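Local coordinates for protein beta-mannosidase (Trichoderma harzianum, PDB 4CVU) that probably hydrolyses terminal beta-linked mannose from the non-reducing ends of oligosaccharides, as a fungal beta-mannosidase of glycoside hydrolase family 2, at residues I755-D760 and G767-T772; L771-L776 and N847-V852; V821-L826 and A903-P908; F875-T880 and L885-T890. One frame throughout, in Å; residues are numbered along the deposited sequence.

Contact 1: I755-D760 and G767-T772; sequences IWVTSD and GEVSLT
Ile755 and Leu771 share the same first torsion: in each, CG1 or CG lies opposite the carbonyl carbon (chi1 -59° and -58°), which sends the branch into the space between the two sheets of an immunoglobulin-like beta sandwich. Strand 752-759 belongs to one sheet and strand 765-774 to the other, so no hydrogen bond joins the two segments and the contact is wholly apolar. The CA atoms of Val757 and Val769 are 8.9 Å apart, a gap that side chains from both sheets have to fill. Val757 and Val769 meet through CG2, in each case the methyl opposite the carbonyl carbon; the two valines lie side by side, pointing in opposite senses, rather than meeting end to end. Beta-branched residues suit this place because they favour the extended backbone and keep their methyls close to it. The longer Ile755 and Leu771 are staggered likewise. Other core residues close around the two pairs: Ile803 of strand 799-807 touches Val757, Phe793 of strand 790-795 meets both valines, and Ile824 of strand 821-830 packs on Val769 and Leu771. The methyls meet at van der Waals distance, Val757 CG2 4.1 Å from Val769 CG2 and Ile755 CD1 4.1 Å from Leu771 CD2.

Contact 2: L771-L776 and N847-V852; sequences LTWVDL and NHFLPV. With CD (cadmium ion), chain Y.
Trp773 and Phe849 touch at one corner of the indole, where Trp773 CH2 comes within 3.9 Å of Phe849 CD2. They project from strands 765-774 and 841-849 of one antiparallel sheet in the immunoglobulin-like sandwich, on opposite flanks of strand 821-830, so the aromatic side chains bridge over the strand between them. The six-membered end of the indole arrives at the edge of the phenyl ring, near its plane, and the two side chains run obliquely to each other rather than stacking. Pro851 CG adds a second apolar touch at the indole edge, 4.3 Å from Trp773 CZ3. Pro851 also folds back over the phenyl ring two residues before it: Pro851 N sits over one face of the Phe849 ring, nearer its margin than its centre, 4.0 Å from the plane. Further out, Leu822 of the middle strand packs against both aromatic residues, and Trp746 meets Phe849 edge-to-face. Broad, flat side chains suit this place because they can span the width of an intervening strand. The backbone of Trp773 is held by Asn784, whose OD1 accepts a hydrogen bond from Trp773 N. Next to Phe849, His848 carries a cadmium ion outside the aromatic cluster; two water oxygens lie 2.8 Å from the cadmium, and His848 ND1 binds it at 2.5 Å.

Contact 3: V821-L826 and A903-P908; sequences VLVIEL and AFVLRP. With CD (cadmium ion), chain Z.
The junction between two immunoglobulin-like domains runs through this contact, in which Val823 from the four-stranded sheet of the mannosidase Ig/CBM-like domain faces Val905 and Arg907 of the C-terminal Ig-fold domain. Val823 CG2 is the methyl that reaches across, lying 4.3 Å from Val905 CG1 and 4.1 Å from Arg907 NE. A valine suits the spot, since its compact, branched side chain can press on an apolar neighbour and on an arginine together. Arg907 crosses Val823 obliquely; the side chain reaches across the boundary, with its bend at chi3 (-128°) setting the guanidinium beside Val823. Strand 904-906 begins at a G1 beta bulge in which Ala903 and Phe904 both face Thr887, and Ala903 takes positive backbone angles there. Val905 also packs on His848 and lies about 4 Å, side chain to ion, from the cadmium that His848 binds. The polar rim of the junction holds another cadmium ion. Glu825 and Arg907 carry opposite charges but do not pair directly, OE2 and NH2 being 4.8 Å apart. The carboxylate is turned to the metal instead, with Glu825 OE2 2.6 Å from the cadmium, while Arg907 NH2 stands 3.7 Å from the same ion.

Contact 4: F875-T880 and L885-T890; sequences FTVEAT and LYTWLT
No flat group lies between Val877 and Thr887 or between Val877 and Leu889; the rings of the two segments are placed around this aliphatic centre. Phe875 is the aromatic residue nearest to it. Phe875 starts out toward the facing strand, but its CB stays 5.2 Å from Leu889 CD2, and its ring meets that of Tyr868. On the strand 884-890, the indole of Trp888 packs instead against His673 of helix 664-692 and Tyr731 of helix 729-736, the latter ring almost at right angles to it, while Tyr886, where the chain turns a corner, hydrogen-bonds Asp681 OD2 through its hydroxyl. Trp888 and Tyr886 therefore face the neighbouring helices, while Val877, Thr887 and Leu889 fill the interior.

There, Val877 and Thr887 reach tip to tip, Val877 CG1 to Thr887 CG2 at 4.0 Å. Thr887 suits its place by serving two surroundings: the methyl, opposite the backbone N, points into the core lined by Leu866, Leu906 and Val933, while OG1 hydrogen-bonds both Ser884 OG and Phe904 O. The other methyl of Val877, CG2, meets Leu889 CD2 at 4.2 Å, so one valine spans two residues of the facing strand. With strands 874-879 and 884-890 in separate sheets and no hydrogen bond between the segments, the arrangement is the core of a two-sheet, immunoglobulin-type beta sandwich, here the C-terminal Ig-fold domain.

Following the chain from its N terminus, contact 1 closes first, with a short turn between strands of facing sheets in the mannosidase Ig/CBM-like domain. Contact 2 starts on the residues where contact 1 ends, since both use strand 765-774, and it closes a loop of 70 residues, bringing together two strands of one sheet. Contact 3 opens inside that loop, on the middle strand 821-830, and closes beyond it in the C-terminal domain, so contacts 2 and 3 cross. Contact 4 closes a tight loop nested within contact 3. Probable backbone bonds from Ser770 and Thr772 to Glu825 and Val823 join contacts 1 and 3, Leu906 packs on Ala879 between contacts 3 and 4, and Leu850 and Leu885 join contacts 2 and 4.

Contact 1: I755-D760 and G767-T772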
# COMPACT_ATOMS: atom_id res chain seq x y z
N ILE A 755 23.55 42.80 2.02
CA ILE A 755 23.61 41.99 0.81
C ILE A 755 25.06 41.91 0.34
O ILE A 755 25.74 42.92 0.16
CB ILE A 755 22.71 42.52 -0.31
CG1 ILE A 755 21.27 42.55 0.20
CG2 ILE A 755 22.79 41.59 -1.51
CD1 ILE A 755 20.41 43.54 -0.49
N TRP A 756 25.52 40.68 0.15
CA TRP A 756 26.87 40.40 -0.31
C TRP A 756 26.81 39.66 -1.61
O TRP A 756 25.89 38.85 -1.82
CB TRP A 756 27.58 39.51 0.70
CG TRP A 756 27.81 40.14 2.02
CD1 TRP A 756 26.89 40.45 2.95
CD2 TRP A 756 29.08 40.47 2.58
NE1 TRP A 756 27.50 40.97 4.08
CE2 TRP A 756 28.85 40.98 3.87
CE3 TRP A 756 30.40 40.34 2.13
CZ2 TRP A 756 29.89 41.40 4.71
CZ3 TRP A 756 31.43 40.77 2.96
CH2 TRP A 756 31.17 41.29 4.24
N VAL A 757 27.78 39.91 -2.48
CA VAL A 757 27.96 39.15 -3.70
C VAL A 757 29.20 38.24 -3.55
O VAL A 757 30.31 38.72 -3.20
CB VAL A 757 28.11 40.05 -4.93
CG1 VAL A 757 28.50 39.24 -6.16
CG2 VAL A 757 26.82 40.83 -5.20
N THR A 758 29.03 36.96 -3.88
CA THR A 758 30.07 35.95 -3.69
C THR A 758 30.27 35.17 -4.97
O THR A 758 29.30 34.81 -5.61
CB THR A 758 29.70 34.98 -2.54
OG1 THR A 758 29.56 35.69 -1.31
CG2 THR A 758 30.77 33.92 -2.35
N SER A 759 31.53 34.92 -5.34
CA SER A 759 31.86 34.29 -6.63
C SER A 759 32.88 33.18 -6.42
O SER A 759 33.83 33.39 -5.69
CB SER A 759 32.44 35.33 -7.61
OG SER A 759 33.01 34.70 -8.73
N ASP A 760 32.69 32.03 -7.07
CA ASP A 760 33.70 30.98 -6.98
C ASP A 760 34.67 30.89 -8.18
O ASP A 760 35.47 29.95 -8.30
CB ASP A 760 33.05 29.62 -6.71
CG ASP A 760 32.32 29.05 -7.91
OD1 ASP A 760 32.24 29.71 -8.99
OD2 ASP A 760 31.82 27.92 -7.75
N GLY A 767 29.66 43.15 -12.31
CA GLY A 767 28.26 43.00 -12.70
C GLY A 767 27.36 43.94 -11.93
O GLY A 767 27.82 44.94 -11.38
N GLU A 768 26.08 43.62 -11.89
CA GLU A 768 25.10 44.47 -11.22
C GLU A 768 24.03 43.63 -10.59
O GLU A 768 23.72 42.54 -11.06
CB GLU A 768 24.41 45.44 -12.20
CG GLU A 768 25.30 45.93 -13.31
N VAL A 769 23.41 44.20 -9.56
CA VAL A 769 22.28 43.59 -8.91
C VAL A 769 21.13 44.58 -8.87
O VAL A 769 21.29 45.69 -8.36
CB VAL A 769 22.64 43.13 -7.49
CG1 VAL A 769 21.43 42.55 -6.77
CG2 VAL A 769 23.75 42.10 -7.56
N SER A 770 19.98 44.18 -9.38
CA SER A 770 18.78 45.00 -9.28
C SER A 770 18.06 44.65 -7.99
O SER A 770 17.98 43.49 -7.62
CB SER A 770 17.87 44.84 -10.50
OG SER A 770 17.50 43.49 -10.69
N LEU A 771 17.57 45.68 -7.30
CA LEU A 771 16.96 45.56 -5.98
C LEU A 771 15.60 46.25 -6.00
O LEU A 771 15.53 47.49 -5.90
CB LEU A 771 17.86 46.21 -4.93
CG LEU A 771 19.28 45.63 -4.88
CD1 LEU A 771 20.20 46.50 -4.04
CD2 LEU A 771 19.26 44.20 -4.36
N THR A 772 14.54 45.45 -6.14
CA THR A 772 13.20 45.96 -6.34
C THR A 772 12.26 45.63 -5.18
O THR A 772 11.89 44.48 -5.00
CB THR A 772 12.58 45.35 -7.62
OG1 THR A 772 13.47 45.55 -8.72
CG2 THR A 772 11.20 46.00 -7.94

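Contact 2: L771-L776 and N847-V852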
# COMPACT_ATOMS: atom_id res chain seq x y z
N LEU A 771 17.57 45.68 -7.30
CA LEU A 771 16.96 45.56 -5.98
C LEU A 771 15.60 46.25 -6.00
O LEU A 771 15.53 47.49 -5.90
CB LEU A 771 17.86 46.21 -4.93
CG LEU A 771 19.28 45.63 -4.88
CD1 LEU A 771 20.20 46.50 -4.04
CD2 LEU A 771 19.26 44.20 -4.36
N THR A 772 14.54 45.45 -6.14
CA THR A 772 13.20 45.96 -6.34
C THR A 772 12.26 45.63 -5.18
O THR A 772 11.89 44.48 -5.00
CB THR A 772 12.58 45.35 -7.62
OG1 THR A 772 13.47 45.55 -8.72
CG2 THR A 772 11.20 46.00 -7.94
N TRP A 773 11.83 46.66 -4.45
CA TRP A 773 10.90 46.50 -3.34
C TRP A 773 9.45 46.67 -3.84
O TRP A 773 9.08 47.73 -4.37
CB TRP A 773 11.17 47.53 -2.25
CG TRP A 773 12.34 47.27 -1.38
CD1 TRP A 773 13.59 47.82 -1.49
CD2 TRP A 773 12.38 46.44 -0.21
NE1 TRP A 773 14.40 47.36 -0.48
CE2 TRP A 773 13.68 46.52 0.32
CE3 TRP A 773 11.44 45.63 0.43
CZ2 TRP A 773 14.07 45.81 1.48
CZ3 TRP A 773 11.83 44.91 1.58
CH2 TRP A 773 13.13 45.03 2.09
N VAL A 774 8.63 45.62 -3.65
CA VAL A 774 7.20 45.69 -3.94
C VAL A 774 6.40 45.22 -2.72
O VAL A 774 6.95 44.58 -1.84
CB VAL A 774 6.84 44.84 -5.16
CG1 VAL A 774 7.62 45.32 -6.38
CG2 VAL A 774 7.09 43.37 -4.91
N ASP A 775 5.11 45.55 -2.68
CA ASP A 775 4.19 44.94 -1.70
C ASP A 775 3.71 43.60 -2.28
O ASP A 775 4.05 43.27 -3.41
CB ASP A 775 3.02 45.89 -1.35
CG ASP A 775 2.10 46.21 -2.53
OD1 ASP A 775 2.06 45.45 -3.52
OD2 ASP A 775 1.38 47.25 -2.47
N LEU A 776 2.92 42.85 -1.53
CA LEU A 776 2.59 41.45 -1.91
C LEU A 776 1.47 41.33 -2.96
O LEU A 776 1.10 40.22 -3.39
CB LEU A 776 2.32 40.61 -0.66
CG LEU A 776 3.44 40.73 0.42
CD1 LEU A 776 3.12 39.96 1.69
CD2 LEU A 776 4.79 40.27 -0.11
N ASN A 847 16.99 35.77 -6.36
CA ASN A 847 16.88 35.62 -4.92
C ASN A 847 15.81 36.60 -4.42
O ASN A 847 15.26 37.39 -5.21
CB ASN A 847 18.23 35.89 -4.27
CG ASN A 847 18.35 35.30 -2.88
OD1 ASN A 847 17.38 34.81 -2.29
ND2 ASN A 847 19.55 35.32 -2.36
N HIS A 848 15.49 36.52 -3.13
CA HIS A 848 14.57 37.45 -2.51
C HIS A 848 14.88 37.67 -1.03
O HIS A 848 15.54 36.85 -0.39
CB HIS A 848 13.13 36.95 -2.66
CG HIS A 848 12.72 35.98 -1.59
ND1 HIS A 848 13.35 34.78 -1.40
CD2 HIS A 848 11.78 36.06 -0.63
CE1 HIS A 848 12.81 34.15 -0.38
NE2 HIS A 848 11.84 34.90 0.10
N PHE A 849 14.36 38.76 -0.47
CA PHE A 849 14.44 39.01 0.96
C PHE A 849 13.08 39.43 1.51
O PHE A 849 12.48 40.42 1.06
CB PHE A 849 15.45 40.08 1.32
CG PHE A 849 15.39 40.48 2.76
CD1 PHE A 849 15.72 39.57 3.76
CD2 PHE A 849 15.01 41.75 3.13
CE1 PHE A 849 15.67 39.94 5.12
CE2 PHE A 849 14.96 42.13 4.47
CZ PHE A 849 15.28 41.22 5.47
N LEU A 850 12.61 38.68 2.49
CA LEU A 850 11.37 38.95 3.16
C LEU A 850 11.70 39.48 4.55
O LEU A 850 12.35 38.79 5.33
CB LEU A 850 10.58 37.67 3.23
CG LEU A 850 9.08 37.79 3.43
CD1 LEU A 850 8.40 38.27 2.16
CD2 LEU A 850 8.53 36.44 3.87
N PRO A 851 11.26 40.71 4.88
CA PRO A 851 11.58 41.38 6.15
C PRO A 851 10.79 40.88 7.36
O PRO A 851 10.95 41.38 8.46
CB PRO A 851 11.25 42.83 5.87
CG PRO A 851 10.14 42.75 4.88
CD PRO A 851 10.42 41.56 4.02
N VAL A 852 9.95 39.87 7.15
CA VAL A 852 9.35 39.11 8.24
C VAL A 852 9.50 37.61 7.94
O VAL A 852 9.93 37.25 6.86
CB VAL A 852 7.85 39.46 8.42
CG1 VAL A 852 7.69 40.91 8.86
CG2 VAL A 852 7.08 39.18 7.14
CD CD Y . 13.21 33.07 -3.28
O HOH W 1 10.96 31.51 -2.82
O HOH W 2 13.29 33.62 -6.01

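Contact 3: V821-L826 and A903-P908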
# COMPACT_ATOMS: atom_id res chain seq x y z
N VAL A 821 8.25 42.67 -0.01
CA VAL A 821 9.27 41.73 -0.42
C VAL A 821 10.26 42.45 -1.31
O VAL A 821 9.89 43.33 -2.12
CB VAL A 821 8.67 40.50 -1.15
CG1 VAL A 821 8.01 40.91 -2.46
CG2 VAL A 821 9.73 39.44 -1.40
N LEU A 822 11.53 42.06 -1.17
CA LEU A 822 12.62 42.59 -1.95
C LEU A 822 13.06 41.53 -2.93
O LEU A 822 13.48 40.47 -2.52
CB LEU A 822 13.80 42.98 -1.06
CG LEU A 822 15.14 43.30 -1.76
CD1 LEU A 822 15.02 44.46 -2.74
CD2 LEU A 822 16.21 43.63 -0.73
N VAL A 823 12.99 41.84 -4.22
CA VAL A 823 13.36 40.89 -5.26
C VAL A 823 14.74 41.29 -5.77
O VAL A 823 14.95 42.42 -6.16
CB VAL A 823 12.33 40.88 -6.41
CG1 VAL A 823 12.74 39.88 -7.48
CG2 VAL A 823 10.95 40.57 -5.86
N ILE A 824 15.66 40.32 -5.72
CA ILE A 824 17.07 40.51 -6.01
C ILE A 824 17.47 39.75 -7.28
O ILE A 824 17.28 38.55 -7.35
CB ILE A 824 17.90 39.96 -4.85
CG1 ILE A 824 17.57 40.73 -3.56
CG2 ILE A 824 19.39 40.04 -5.16
CD1 ILE A 824 18.00 40.01 -2.30
N GLU A 825 18.00 40.45 -8.28
CA GLU A 825 18.53 39.81 -9.49
C GLU A 825 19.92 40.32 -9.80
O GLU A 825 20.14 41.53 -9.98
CB GLU A 825 17.65 40.02 -10.72
CG GLU A 825 16.17 39.91 -10.44
CD GLU A 825 15.32 39.61 -11.68
OE1 GLU A 825 15.85 39.60 -12.84
OE2 GLU A 825 14.11 39.36 -11.47
N LEU A 826 20.84 39.36 -9.87
CA LEU A 826 22.22 39.59 -10.19
C LEU A 826 22.51 39.19 -11.63
O LEU A 826 22.01 38.16 -12.10
CB LEU A 826 23.11 38.79 -9.25
CG LEU A 826 24.62 38.80 -9.51
CD1 LEU A 826 25.36 38.63 -8.20
CD2 LEU A 826 25.04 37.74 -10.51
N ALA A 903 10.44 26.63 -6.43
CA ALA A 903 10.46 27.42 -5.20
C ALA A 903 10.99 28.82 -5.45
O ALA A 903 12.01 29.20 -4.89
CB ALA A 903 11.27 26.72 -4.11
N PHE A 904 10.29 29.57 -6.29
CA PHE A 904 10.71 30.91 -6.68
C PHE A 904 9.62 31.97 -6.43
O PHE A 904 8.43 31.67 -6.22
CB PHE A 904 11.13 30.92 -8.16
CG PHE A 904 10.14 30.26 -9.10
CD1 PHE A 904 9.02 30.94 -9.56
CD2 PHE A 904 10.34 28.95 -9.53
CE1 PHE A 904 8.13 30.33 -10.42
CE2 PHE A 904 9.44 28.34 -10.40
CZ PHE A 904 8.32 29.04 -10.84
N VAL A 905 10.05 33.21 -6.33
CA VAL A 905 9.16 34.34 -6.24
C VAL A 905 8.72 34.76 -7.61
O VAL A 905 9.50 34.81 -8.51
CB VAL A 905 9.82 35.54 -5.50
CG1 VAL A 905 8.94 36.77 -5.55
CG2 VAL A 905 10.11 35.17 -4.05
N LEU A 906 7.45 35.07 -7.75
CA LEU A 906 6.90 35.46 -9.01
C LEU A 906 6.03 36.69 -8.81
O LEU A 906 5.21 36.69 -7.92
CB LEU A 906 6.05 34.33 -9.52
CG LEU A 906 5.80 34.19 -10.98
CD1 LEU A 906 7.05 34.02 -11.77
CD2 LEU A 906 4.85 33.02 -11.15
N ARG A 907 6.20 37.72 -9.65
CA ARG A 907 5.40 38.95 -9.56
C ARG A 907 4.44 38.97 -10.73
O ARG A 907 4.74 38.44 -11.73
CB ARG A 907 6.24 40.20 -9.66
CG ARG A 907 7.64 40.12 -9.12
CD ARG A 907 8.14 41.51 -8.89
NE ARG A 907 9.42 41.74 -9.50
CZ ARG A 907 9.78 42.88 -10.08
NH1 ARG A 907 8.94 43.91 -10.16
NH2 ARG A 907 10.97 42.95 -10.61
N PRO A 908 3.31 39.63 -10.58
CA PRO A 908 2.28 39.50 -11.58
C PRO A 908 2.69 40.14 -12.88
O PRO A 908 3.47 41.09 -12.87
CB PRO A 908 1.08 40.19 -10.95
CG PRO A 908 1.65 41.14 -9.96
CD PRO A 908 2.89 40.50 -9.47
CD CD Z . 12.38 40.48 -13.04

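Contact 4: F875-T880 and L885-T890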
# COMPACT_ATOMS: atom_id res chain seq x y z
N PHE A 875 6.93 24.89 -19.46
CA PHE A 875 5.75 25.27 -18.71
C PHE A 875 5.81 26.77 -18.57
O PHE A 875 6.88 27.32 -18.30
CB PHE A 875 5.74 24.62 -17.31
CG PHE A 875 5.52 23.14 -17.33
CD1 PHE A 875 4.23 22.62 -17.29
CD2 PHE A 875 6.59 22.28 -17.38
CE1 PHE A 875 4.02 21.25 -17.33
CE2 PHE A 875 6.39 20.92 -17.41
CZ PHE A 875 5.10 20.41 -17.38
N THR A 876 4.68 27.43 -18.76
CA THR A 876 4.60 28.83 -18.44
C THR A 876 3.78 28.98 -17.15
O THR A 876 2.69 28.44 -17.05
CB THR A 876 4.04 29.69 -19.62
OG1 THR A 876 5.02 29.76 -20.66
CG2 THR A 876 3.73 31.09 -19.18
N VAL A 877 4.33 29.75 -16.22
CA VAL A 877 3.76 30.00 -14.91
C VAL A 877 3.53 31.49 -14.78
O VAL A 877 4.44 32.27 -15.02
CB VAL A 877 4.75 29.57 -13.79
CG1 VAL A 877 4.11 29.67 -12.42
CG2 VAL A 877 5.25 28.17 -14.04
N GLU A 878 2.32 31.90 -14.41
CA GLU A 878 2.01 33.32 -14.30
C GLU A 878 1.23 33.66 -13.04
O GLU A 878 0.22 33.06 -12.80
CB GLU A 878 1.24 33.79 -15.55
CG GLU A 878 1.23 35.31 -15.73
CD GLU A 878 0.31 35.77 -16.86
OE1 GLU A 878 -0.27 34.90 -17.58
OE2 GLU A 878 0.15 37.00 -17.01
N ALA A 879 1.72 34.60 -12.25
CA ALA A 879 0.95 35.14 -11.15
C ALA A 879 0.06 36.28 -11.70
O ALA A 879 0.58 37.28 -12.21
CB ALA A 879 1.86 35.65 -10.05
N THR A 880 -1.25 36.12 -11.62
CA THR A 880 -2.23 37.01 -12.26
C THR A 880 -2.72 38.15 -11.33
O THR A 880 -3.01 39.26 -11.80
CB THR A 880 -3.39 36.13 -12.80
OG1 THR A 880 -2.91 35.42 -13.95
CG2 THR A 880 -4.56 36.92 -13.23
N LEU A 885 4.80 33.69 -3.41
CA LEU A 885 6.03 33.27 -2.75
C LEU A 885 6.15 31.75 -2.74
O LEU A 885 5.16 31.06 -2.56
CB LEU A 885 6.06 33.77 -1.29
CG LEU A 885 5.96 35.27 -1.10
CD1 LEU A 885 6.03 35.65 0.39
CD2 LEU A 885 7.08 35.91 -1.89
N TYR A 886 7.37 31.24 -2.95
CA TYR A 886 7.69 29.84 -2.86
C TYR A 886 6.79 29.11 -3.86
O TYR A 886 6.14 28.17 -3.47
CB TYR A 886 7.43 29.22 -1.48
CG TYR A 886 8.32 29.81 -0.39
CD1 TYR A 886 9.58 29.34 -0.17
CD2 TYR A 886 7.87 30.84 0.38
CE1 TYR A 886 10.43 29.91 0.82
CE2 TYR A 886 8.70 31.42 1.38
CZ TYR A 886 9.96 30.91 1.59
OH TYR A 886 10.84 31.47 2.58
N THR A 887 6.72 29.62 -5.09
CA THR A 887 5.95 28.98 -6.18
C THR A 887 6.52 27.62 -6.43
O THR A 887 7.74 27.51 -6.54
CB THR A 887 6.06 29.84 -7.44
OG1 THR A 887 5.74 31.20 -7.10
CG2 THR A 887 5.12 29.38 -8.57
N TRP A 888 5.66 26.59 -6.63
CA TRP A 888 6.14 25.23 -6.52
C TRP A 888 5.38 24.38 -7.49
O TRP A 888 4.18 24.28 -7.34
CB TRP A 888 5.91 24.69 -5.09
CG TRP A 888 6.38 23.28 -4.90
CD1 TRP A 888 5.59 22.15 -4.76
CD2 TRP A 888 7.73 22.82 -4.90
NE1 TRP A 888 6.39 21.02 -4.63
CE2 TRP A 888 7.71 21.40 -4.73
CE3 TRP A 888 8.97 23.46 -4.98
CZ2 TRP A 888 8.85 20.65 -4.67
CZ3 TRP A 888 10.12 22.68 -4.93
CH2 TRP A 888 10.06 21.31 -4.78
N LEU A 889 6.10 23.77 -8.41
CA LEU A 889 5.57 22.81 -9.38
C LEU A 889 5.80 21.45 -8.85
O LEU A 889 6.88 21.17 -8.32
CB LEU A 889 6.30 22.98 -10.69
CG LEU A 889 6.11 24.37 -11.35
CD1 LEU A 889 7.31 24.69 -12.22
CD2 LEU A 889 4.87 24.40 -12.17
N THR A 890 4.82 20.56 -9.01
CA THR A 890 4.90 19.24 -8.53
C THR A 890 4.63 18.37 -9.73
O THR A 890 3.56 18.50 -10.27
CB THR A 890 3.79 18.94 -7.46
OG1 THR A 890 3.90 19.84 -6.36
CG2 THR A 890 3.95 17.49 -6.97